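PDB 3OO8: ABC transporter binding protein AcbH from Actinoplanes, which binds beta-D-galactopyranose as the extracellular solute receptor of an ABC transporter, with a two-lobed class 2 binding-protein fold and an exclusive preference for that sugar. Local coordinates for residues W142-N147 with D280-P285; Y138-V143 with H336-L341; P29-S34 with T81-A86. The protein carries 2 engineered substitutions. All blocks are in the same frame, centred on the assembly; numbering follows the deposited sequence.

Contact 1 of 3, residues W142-N147 with D280-P285; sequences WVVFYN and DFFVFP
Val143 presses its CG2 methyl onto one face of the Phe281 ring, 3.4 Å from CD1 of Phe281, in the dense part of an antiparallel pairing between 142-147 and 280-285. Phe281 and Phe145, on one face of the sheet, form an offset edge-to-face pair, the edge of Phe281 toward the face of Phe145, with planes at 62°. Phe281 CB lies over that Phe145 ring. The other face carries Val144, whose CB sits over the Phe282 ring; with CG1 anti to the backbone N (chi1 -176°), that methyl comes to 3.5 Å from Phe282 CZ. Beta-branched valine and flat phenylalanine suit such a close pair, since both present apolar surface near the backbone. Val144 and Phe282 exchange two backbone hydrogen bonds, and Tyr146 and Asp280 two more.

The Asp280 end is more polar and nearer solvent, yet still closely paired, Tyr146 CZ lying 3.6 Å from Asp280 CB. Asp280 OD1 takes the amide hydrogen of Phe281 N at 2.8 Å. A water in the plane of the Tyr146 ring accepts from its OH and donates to Phe281 O.

Strand 279-282 thus joins strand 134-147 beyond Trp142, a galactose-site residue stacked on Phe370, and helix 352-363 touches Phe281. The chemistry divides: valine-phenylalanine packing is apolar, with a water bridging Trp142 O and Phe284 N where the strands part, whereas water and carboxylate satisfy polar atoms beside partly exposed Asp280.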
loop_
_atom_site.group_PDB
_atom_site.type_symbol
_atom_site.label_atom_id
_atom_site.label_comp_id
_atom_site.label_asym_id
_atom_site.label_seq_id
_atom_site.Cartn_x
_atom_site.Cartn_y
_atom_site.Cartn_z
ATOM N N TRP A 142 -3.073 -1.163 5.471
ATOM C CA TRP A 142 -4.481 -1.500 5.192
ATOM C C TRP A 142 -4.861 -2.513 6.264
ATOM O O TRP A 142 -4.428 -3.659 6.229
ATOM C CB TRP A 142 -4.623 -2.112 3.796
ATOM C CG TRP A 142 -4.821 -1.075 2.738
ATOM C CD1 TRP A 142 -3.911 -0.132 2.294
ATOM C CD2 TRP A 142 -6.024 -0.857 2.003
ATOM N NE1 TRP A 142 -4.489 0.646 1.302
ATOM C CE2 TRP A 142 -5.793 0.243 1.143
ATOM C CE3 TRP A 142 -7.275 -1.490 1.991
ATOM C CZ2 TRP A 142 -6.763 0.697 0.241
ATOM C CZ3 TRP A 142 -8.262 -1.001 1.105
ATOM C CH2 TRP A 142 -7.992 0.076 0.270
ATOM N N VAL A 143 -5.735 -2.086 7.187
ATOM C CA VAL A 143 -6.013 -2.840 8.410
ATOM C C VAL A 143 -7.467 -2.543 8.813
ATOM O O VAL A 143 -8.128 -1.756 8.160
ATOM C CB VAL A 143 -5.058 -2.378 9.585
ATOM C CG1 VAL A 143 -3.643 -2.939 9.376
ATOM C CG2 VAL A 143 -4.939 -0.866 9.649
ATOM N N VAL A 144 -7.960 -3.227 9.848
ATOM C CA VAL A 144 -9.378 -3.102 10.272
ATOM C C VAL A 144 -9.452 -2.128 11.450
ATOM O O VAL A 144 -8.912 -2.378 12.540
ATOM C CB VAL A 144 -9.918 -4.470 10.795
ATOM C CG1 VAL A 144 -11.399 -4.307 11.121
ATOM C CG2 VAL A 144 -9.711 -5.627 9.802
ATOM N N PHE A 145 -10.176 -1.032 11.246
ATOM C CA PHE A 145 -10.306 0.021 12.270
ATOM C C PHE A 145 -11.557 -0.194 13.085
ATOM O O PHE A 145 -12.486 -0.807 12.602
ATOM C CB PHE A 145 -10.374 1.381 11.572
ATOM C CG PHE A 145 -9.064 1.769 10.974
ATOM C CD1 PHE A 145 -8.124 2.481 11.725
ATOM C CD2 PHE A 145 -8.796 1.456 9.649
ATOM C CE1 PHE A 145 -6.875 2.810 11.207
ATOM C CE2 PHE A 145 -7.537 1.793 9.086
ATOM C CZ PHE A 145 -6.587 2.475 9.871
ATOM N N TYR A 146 -11.488 0.239 14.341
ATOM C CA TYR A 146 -12.641 0.143 15.259
ATOM C C TYR A 146 -12.501 1.225 16.316
ATOM O O TYR A 146 -11.490 1.899 16.410
ATOM C CB TYR A 146 -12.663 -1.225 15.926
ATOM C CG TYR A 146 -11.503 -1.510 16.852
ATOM C CD1 TYR A 146 -11.634 -1.364 18.224
ATOM C CD2 TYR A 146 -10.264 -1.916 16.346
ATOM C CE1 TYR A 146 -10.571 -1.636 19.075
ATOM C CE2 TYR A 146 -9.188 -2.192 17.186
ATOM C CZ TYR A 146 -9.352 -2.053 18.562
ATOM O OH TYR A 146 -8.321 -2.326 19.432
ATOM N N ASN A 147 -13.567 1.429 17.095
ATOM C CA ASN A 147 -13.517 2.393 18.201
ATOM C C ASN A 147 -13.269 1.646 19.529
ATOM O O ASN A 147 -14.032 0.735 19.895
ATOM C CB ASN A 147 -14.892 3.074 18.287
ATOM C CG ASN A 147 -15.189 3.915 17.070
ATOM O OD1 ASN A 147 -16.185 3.705 16.372
ATOM N ND2 ASN A 147 -14.320 4.852 16.796
ATOM N N ASP A 280 -8.578 2.787 16.873
ATOM C CA ASP A 280 -7.490 1.818 16.921
ATOM C C ASP A 280 -7.693 0.892 15.725
ATOM O O ASP A 280 -8.632 1.062 14.914
ATOM C CB ASP A 280 -7.558 1.026 18.240
ATOM C CG ASP A 280 -6.219 0.468 18.692
ATOM O OD1 ASP A 280 -5.295 0.273 17.883
ATOM O OD2 ASP A 280 -6.090 0.201 19.915
ATOM N N PHE A 281 -6.805 -0.082 15.582
ATOM C CA PHE A 281 -6.996 -1.060 14.511
ATOM C C PHE A 281 -6.396 -2.383 14.872
ATOM O O PHE A 281 -5.637 -2.495 15.843
ATOM C CB PHE A 281 -6.391 -0.603 13.177
ATOM C CG PHE A 281 -4.880 -0.448 13.188
ATOM C CD1 PHE A 281 -4.061 -1.537 12.917
ATOM C CD2 PHE A 281 -4.299 0.815 13.354
ATOM C CE1 PHE A 281 -2.672 -1.403 12.877
ATOM C CE2 PHE A 281 -2.920 0.963 13.305
ATOM C CZ PHE A 281 -2.100 -0.126 13.076
ATOM N N PHE A 282 -6.836 -3.410 14.154
ATOM C CA PHE A 282 -6.182 -4.713 14.225
ATOM C C PHE A 282 -5.918 -5.207 12.812
ATOM O O PHE A 282 -6.582 -4.787 11.874
ATOM C CB PHE A 282 -6.950 -5.732 15.095
ATOM C CG PHE A 282 -8.396 -5.984 14.663
ATOM C CD1 PHE A 282 -8.664 -6.888 13.637
ATOM C CD2 PHE A 282 -9.453 -5.344 15.285
ATOM C CE1 PHE A 282 -9.940 -7.155 13.236
ATOM C CE2 PHE A 282 -10.745 -5.597 14.870
ATOM C CZ PHE A 282 -10.991 -6.513 13.844
ATOM N N VAL A 283 -4.888 -6.045 12.630
ATOM C CA VAL A 283 -4.670 -6.590 11.297
ATOM C C VAL A 283 -5.766 -7.580 10.910
ATOM O O VAL A 283 -6.383 -8.240 11.759
ATOM C CB VAL A 283 -3.249 -7.208 11.149
ATOM C CG1 VAL A 283 -2.239 -6.180 11.587
ATOM C CG2 VAL A 283 -3.069 -8.493 11.972
ATOM N N PHE A 284 -6.013 -7.697 9.611
ATOM C CA PHE A 284 -7.048 -8.634 9.186
ATOM C C PHE A 284 -6.750 -10.021 9.756
ATOM O O PHE A 284 -5.586 -10.474 9.710
ATOM C CB PHE A 284 -7.109 -8.683 7.667
ATOM C CG PHE A 284 -8.408 -9.254 7.129
ATOM C CD1 PHE A 284 -9.451 -8.389 6.799
ATOM C CD2 PHE A 284 -8.573 -10.621 6.932
ATOM C CE1 PHE A 284 -10.658 -8.863 6.278
ATOM C CE2 PHE A 284 -9.771 -11.119 6.402
ATOM C CZ PHE A 284 -10.820 -10.244 6.097
ATOM N N PRO A 285 -7.765 -10.717 10.302
ATOM C CA PRO A 285 -7.501 -12.013 10.972
ATOM C C PRO A 285 -6.931 -13.112 10.075
ATOM O O PRO A 285 -7.034 -13.045 8.852
ATOM C CB PRO A 285 -8.880 -12.417 11.508
ATOM C CG PRO A 285 -9.523 -11.068 11.775
ATOM C CD PRO A 285 -9.171 -10.295 10.521
HETATM O O HOH W 1 -4.415 -6.145 7.743
HETATM O O HOH W 2 -5.994 -3.449 18.446
#

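Contact 2 of 3, residues Y138-V143 with H336-L341; sequences YNYPWV and HWDVGL
The Tyr138 ring and the Asp338 carboxylate meet obliquely, their planes 36° apart, with Tyr138 CD1 3.5 Å from Asp338 CG. Tyr140 lies alongside the same carboxylate, its CD2 3.4 Å from Asp338 OD1, so the short acidic side chain is flanked by two tyrosine rings, both meeting it obliquely. The Asn139 amide is crossed at about a right angle by Leu341, whose CD1 comes within 3.6 Å of Asn139 ND2 and 3.5 Å of Tyr138 CA. Asn139 CG lies between its backbone N and carbonyl carbon (chi1 55°), a torsion that brings the amide toward Leu341. There OD1 accepts from a water at 2.8 Å, which also donates to Gly340 O, while ND2 is held by Thr300 OG1. Asparagine suits this place because one compact group can both give and receive.

Between the backbones, Asn139 and Val339 form an antiparallel hydrogen-bonded pair: Asn139 N reaches Val339 O at 2.9 Å, and Val339 N reaches Asn139 O at 2.8 Å. Beta-branched Val339 turns to the same face of the sheet as Asn139.

The short, weakly bonded strand about 339-340 thus lies against strand 134-147 just before the latter runs on to Trp142 of the galactose site. Helix 352-363 backs Asn139 and Val339, helix 264-270 borders Tyr140 and Trp337, and Tyr138 OH bonds to Asp301 on strand 301-304.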
loop_
_atom_site.group_PDB
_atom_site.type_symbol
_atom_site.label_atom_id
_atom_site.label_comp_id
_atom_site.label_asym_id
_atom_site.label_seq_id
_atom_site.Cartn_x
_atom_site.Cartn_y
_atom_site.Cartn_z
ATOM N N TYR A 138 8.722 5.523 3.049
ATOM C CA TYR A 138 7.614 5.364 3.998
ATOM C C TYR A 138 6.505 4.515 3.367
ATOM O O TYR A 138 6.449 4.338 2.148
ATOM C CB TYR A 138 6.999 6.723 4.430
ATOM C CG TYR A 138 6.566 7.543 3.231
ATOM C CD1 TYR A 138 5.364 7.251 2.567
ATOM C CD2 TYR A 138 7.410 8.527 2.694
ATOM C CE1 TYR A 138 4.993 7.940 1.386
ATOM C CE2 TYR A 138 7.074 9.191 1.506
ATOM C CZ TYR A 138 5.872 8.899 0.877
ATOM O OH TYR A 138 5.567 9.567 -0.279
ATOM N N ASN A 139 5.639 4.008 4.227
ATOM C CA ASN A 139 4.419 3.299 3.810
ATOM C C ASN A 139 3.288 3.537 4.805
ATOM O O ASN A 139 3.473 4.270 5.787
ATOM C CB ASN A 139 4.675 1.820 3.454
ATOM C CG ASN A 139 5.360 1.030 4.557
ATOM O OD1 ASN A 139 5.296 1.380 5.742
ATOM N ND2 ASN A 139 6.012 -0.073 4.159
ATOM N N TYR A 140 2.127 2.904 4.595
ATOM C CA TYR A 140 1.009 2.996 5.562
ATOM C C TYR A 140 0.202 1.716 5.390
ATOM O O TYR A 140 0.224 1.115 4.327
ATOM C CB TYR A 140 0.137 4.231 5.309
ATOM C CG TYR A 140 -0.596 4.146 4.003
ATOM C CD1 TYR A 140 -1.857 3.552 3.941
ATOM C CD2 TYR A 140 -0.026 4.646 2.838
ATOM C CE1 TYR A 140 -2.521 3.457 2.720
ATOM C CE2 TYR A 140 -0.690 4.548 1.633
ATOM C CZ TYR A 140 -1.925 3.958 1.597
ATOM O OH TYR A 140 -2.636 3.832 0.404
ATOM N N PRO A 141 -0.554 1.338 6.422
ATOM C CA PRO A 141 -1.214 0.027 6.415
ATOM C C PRO A 141 -2.677 -0.003 5.993
ATOM O O PRO A 141 -3.397 0.988 6.125
ATOM C CB PRO A 141 -1.121 -0.380 7.886
ATOM C CG PRO A 141 -1.345 0.975 8.606
ATOM C CD PRO A 141 -0.584 1.983 7.755
ATOM N N TRP A 142 -3.073 -1.163 5.471
ATOM C CA TRP A 142 -4.481 -1.500 5.192
ATOM C C TRP A 142 -4.861 -2.513 6.264
ATOM O O TRP A 142 -4.428 -3.659 6.229
ATOM C CB TRP A 142 -4.623 -2.112 3.796
ATOM C CG TRP A 142 -4.821 -1.075 2.738
ATOM C CD1 TRP A 142 -3.911 -0.132 2.294
ATOM C CD2 TRP A 142 -6.024 -0.857 2.003
ATOM N NE1 TRP A 142 -4.489 0.646 1.302
ATOM C CE2 TRP A 142 -5.793 0.243 1.143
ATOM C CE3 TRP A 142 -7.275 -1.490 1.991
ATOM C CZ2 TRP A 142 -6.763 0.697 0.241
ATOM C CZ3 TRP A 142 -8.262 -1.001 1.105
ATOM C CH2 TRP A 142 -7.992 0.076 0.270
ATOM N N VAL A 143 -5.735 -2.086 7.187
ATOM C CA VAL A 143 -6.013 -2.840 8.410
ATOM C C VAL A 143 -7.467 -2.543 8.813
ATOM O O VAL A 143 -8.128 -1.756 8.160
ATOM C CB VAL A 143 -5.058 -2.378 9.585
ATOM C CG1 VAL A 143 -3.643 -2.939 9.376
ATOM C CG2 VAL A 143 -4.939 -0.866 9.649
ATOM N N HIS A 336 0.921 12.871 8.882
ATOM C CA HIS A 336 0.300 12.236 10.024
ATOM C C HIS A 336 -0.025 10.755 9.915
ATOM O O HIS A 336 -0.459 10.168 10.903
ATOM C CB HIS A 336 -0.971 13.002 10.410
ATOM C CG HIS A 336 -0.722 14.442 10.734
ATOM N ND1 HIS A 336 0.127 14.837 11.744
ATOM C CD2 HIS A 336 -1.207 15.580 10.180
ATOM C CE1 HIS A 336 0.158 16.158 11.797
ATOM N NE2 HIS A 336 -0.645 16.632 10.862
ATOM N N TRP A 337 0.179 10.140 8.746
ATOM C CA TRP A 337 -0.240 8.739 8.562
ATOM C C TRP A 337 0.865 7.812 8.068
ATOM O O TRP A 337 0.939 6.673 8.496
ATOM C CB TRP A 337 -1.488 8.616 7.679
ATOM C CG TRP A 337 -2.506 9.617 8.126
ATOM C CD1 TRP A 337 -2.897 10.718 7.434
ATOM C CD2 TRP A 337 -3.153 9.690 9.411
ATOM N NE1 TRP A 337 -3.784 11.462 8.189
ATOM C CE2 TRP A 337 -3.955 10.852 9.404
ATOM C CE3 TRP A 337 -3.149 8.884 10.548
ATOM C CZ2 TRP A 337 -4.742 11.217 10.491
ATOM C CZ3 TRP A 337 -3.936 9.260 11.642
ATOM C CH2 TRP A 337 -4.714 10.406 11.597
ATOM N N ASP A 338 1.676 8.280 7.137
ATOM C CA ASP A 338 2.778 7.452 6.648
ATOM C C ASP A 338 3.841 7.222 7.727
ATOM O O ASP A 338 4.062 8.062 8.609
ATOM C CB ASP A 338 3.440 8.137 5.460
ATOM C CG ASP A 338 2.505 8.279 4.272
ATOM O OD1 ASP A 338 1.943 7.259 3.847
ATOM O OD2 ASP A 338 2.347 9.397 3.746
ATOM N N VAL A 339 4.512 6.082 7.641
ATOM C CA VAL A 339 5.579 5.751 8.587
ATOM C C VAL A 339 6.817 5.215 7.875
ATOM O O VAL A 339 6.746 4.489 6.860
ATOM C CB VAL A 339 5.115 4.735 9.688
ATOM C CG1 VAL A 339 3.971 5.359 10.536
ATOM C CG2 VAL A 339 4.585 3.443 9.028
ATOM N N GLY A 340 7.958 5.609 8.418
ATOM C CA GLY A 340 9.252 5.145 7.907
ATOM C C GLY A 340 9.449 3.631 8.002
ATOM O O GLY A 340 8.928 2.981 8.914
ATOM N N LEU A 341 10.275 3.096 7.101
ATOM C CA LEU A 341 10.594 1.659 7.107
ATOM C C LEU A 341 11.863 1.333 7.880
ATOM O O LEU A 341 12.141 0.151 8.132
ATOM C CB LEU A 341 10.766 1.088 5.688
ATOM C CG LEU A 341 9.486 0.849 4.895
ATOM C CD1 LEU A 341 8.875 2.155 4.388
ATOM C CD2 LEU A 341 9.812 -0.095 3.712
HETATM O O HOH W 3 7.036 0.914 7.837
#

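Contact 3 of 3, residues P29-S34 with T81-A86; sequences PITFGS and TPDSLA
Strands 30-34 and 85-89 run parallel here, Phe32 pairing with Leu85 and Gly33 with Ala86. With 60-64 parallel on the other side of 30-34 and helices 39-56 and 67-79 in the connections, this is a beta-alpha-beta arrangement. Gly33 N gives a nearly straight bond to Leu85 O (2.9 Å, 168°), but the bonds from Ser84 N and Leu85 N to Thr31 O are weak, consistent with the second chain only just entering its strand. Ser84 adds a side-chain bond: its OG, anti to the carbonyl carbon and beside the backbone N (chi1 -57°), accepts from Thr31 N at 3.2 Å and also bonds to Lys310 O. Thr31 OG1 receives Ser84 N at 3.3 Å. Small hydroxyl residues suit this start because they bond to backbone without filling much space.

On the apolar face, Leu85 CB stands over the centre of the Phe32 ring. An alanine in place of Phe32 would remove this flat platform and is likely to leave a gap beside Leu85. Gly33 lets Asp83 OD2 approach its CA to 3.2 Å, where a side chain would collide; that carboxylate is held by Tyr77 and Asn63. The chemistry implies two roles: polar side chains secure the strand entry, while Ile30 and Leu85 pack on helix 312-322 and Phe32 meets the rings of Phe45 and Phe303.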
loop_
_atom_site.group_PDB
_atom_site.type_symbol
_atom_site.label_atom_id
_atom_site.label_comp_id
_atom_site.label_asym_id
_atom_site.label_seq_id
_atom_site.Cartn_x
_atom_site.Cartn_y
_atom_site.Cartn_z
ATOM N N PRO A 29 26.190 19.245 -8.624
ATOM C CA PRO A 29 24.711 19.342 -8.464
ATOM C C PRO A 29 23.944 18.268 -9.229
ATOM O O PRO A 29 24.168 18.084 -10.431
ATOM C CB PRO A 29 24.354 20.709 -9.050
ATOM C CG PRO A 29 25.626 21.476 -9.094
ATOM C CD PRO A 29 26.790 20.503 -9.102
ATOM N N ILE A 30 23.051 17.568 -8.535
ATOM C CA ILE A 30 22.127 16.658 -9.215
ATOM C C ILE A 30 20.767 17.294 -9.453
ATOM O O ILE A 30 20.415 18.256 -8.792
ATOM C CB ILE A 30 21.970 15.320 -8.446
ATOM C CG1 ILE A 30 21.248 15.514 -7.111
ATOM C CG2 ILE A 30 23.327 14.672 -8.228
ATOM C CD1 ILE A 30 20.613 14.221 -6.525
ATOM N N THR A 31 20.001 16.755 -10.401
ATOM C CA THR A 31 18.604 17.120 -10.519
ATOM C C THR A 31 17.741 15.988 -9.965
ATOM O O THR A 31 18.145 14.827 -9.947
ATOM C CB THR A 31 18.220 17.426 -11.975
ATOM O OG1 THR A 31 18.600 16.326 -12.815
ATOM C CG2 THR A 31 18.943 18.712 -12.425
ATOM N N PHE A 32 16.537 16.348 -9.533
ATOM C CA PHE A 32 15.662 15.382 -8.889
ATOM C C PHE A 32 14.266 15.544 -9.457
ATOM O O PHE A 32 13.645 16.591 -9.308
ATOM C CB PHE A 32 15.605 15.630 -7.370
ATOM C CG PHE A 32 15.465 14.375 -6.568
ATOM C CD1 PHE A 32 16.328 14.118 -5.520
ATOM C CD2 PHE A 32 14.437 13.470 -6.842
ATOM C CE1 PHE A 32 16.216 12.948 -4.777
ATOM C CE2 PHE A 32 14.311 12.292 -6.086
ATOM C CZ PHE A 32 15.233 12.032 -5.059
ATOM N N GLY A 33 13.771 14.500 -10.111
ATOM C CA GLY A 33 12.415 14.522 -10.649
ATOM C C GLY A 33 11.467 14.165 -9.536
ATOM O O GLY A 33 11.572 13.074 -8.961
ATOM N N SER A 34 10.556 15.082 -9.215
ATOM C CA SER A 34 9.652 14.894 -8.106
ATOM C C SER A 34 8.170 15.020 -8.438
ATOM O O SER A 34 7.741 16.013 -9.017
ATOM C CB SER A 34 10.007 15.879 -6.980
ATOM O OG SER A 34 9.042 15.840 -5.938
ATOM N N THR A 81 15.413 12.243 -21.321
ATOM C CA THR A 81 16.562 12.830 -20.641
ATOM C C THR A 81 16.130 13.082 -19.187
ATOM O O THR A 81 15.949 14.226 -18.766
ATOM C CB THR A 81 17.005 14.132 -21.337
ATOM O OG1 THR A 81 15.919 15.058 -21.348
ATOM C CG2 THR A 81 17.406 13.860 -22.800
ATOM N N PRO A 82 15.963 12.002 -18.420
ATOM C CA PRO A 82 15.457 12.107 -17.039
ATOM C C PRO A 82 16.439 12.806 -16.092
ATOM O O PRO A 82 17.616 13.043 -16.428
ATOM C CB PRO A 82 15.245 10.640 -16.658
ATOM C CG PRO A 82 16.373 9.936 -17.388
ATOM C CD PRO A 82 16.300 10.613 -18.762
ATOM N N ASP A 83 15.946 13.120 -14.900
ATOM C CA ASP A 83 16.760 13.714 -13.831
ATOM C C ASP A 83 17.668 12.645 -13.233
ATOM O O ASP A 83 17.523 11.450 -13.541
ATOM C CB ASP A 83 15.829 14.299 -12.766
ATOM C CG ASP A 83 14.920 15.347 -13.341
ATOM O OD1 ASP A 83 15.403 16.472 -13.609
ATOM O OD2 ASP A 83 13.727 15.051 -13.538
ATOM N N SER A 84 18.565 13.062 -12.337
ATOM C CA SER A 84 19.577 12.172 -11.769
ATOM C C SER A 84 18.976 11.089 -10.881
ATOM O O SER A 84 19.529 9.981 -10.730
ATOM C CB SER A 84 20.539 12.994 -10.892
ATOM O OG SER A 84 21.158 14.053 -11.624
ATOM N N LEU A 85 17.911 11.501 -10.201
ATOM C CA LEU A 85 17.109 10.677 -9.312
ATOM C C LEU A 85 15.656 11.029 -9.570
ATOM O O LEU A 85 15.362 12.100 -10.078
ATOM C CB LEU A 85 17.401 11.048 -7.840
ATOM C CG LEU A 85 18.779 10.583 -7.386
ATOM C CD1 LEU A 85 19.091 10.953 -5.939
ATOM C CD2 LEU A 85 18.878 9.048 -7.564
ATOM N N ALA A 86 14.754 10.119 -9.223
ATOM C CA ALA A 86 13.329 10.414 -9.307
ATOM C C ALA A 86 12.468 9.734 -8.243
ATOM O O ALA A 86 12.803 8.706 -7.705
ATOM C CB ALA A 86 12.804 10.071 -10.734
HETATM O O HOH W 4 21.067 16.260 -14.066
#

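All three contacts join strands of one mixed sheet. Contacts 1 and 2 share strand 134-147, their centres 14 Å apart, and lie along it on either side of the galactose-site residue Trp142. Contact 3 uses other strands, 30-34 and 85-89, with its centre about 38 Å from that of contact 1, on the opposite side of the chain's centre. Contacts 1 and 3 are largely buried, one antiparallel and the other parallel, and combine apolar packing with polar ends; CH-pi contacts recur in contact 1 and appear once in contact 3. Contact 2, nearest the chain's centre, is nevertheless only partly buried; without an aromatic pair or CH-pi contact between its segments, it is dominated by an amide and a carboxylate beside tyrosine rings.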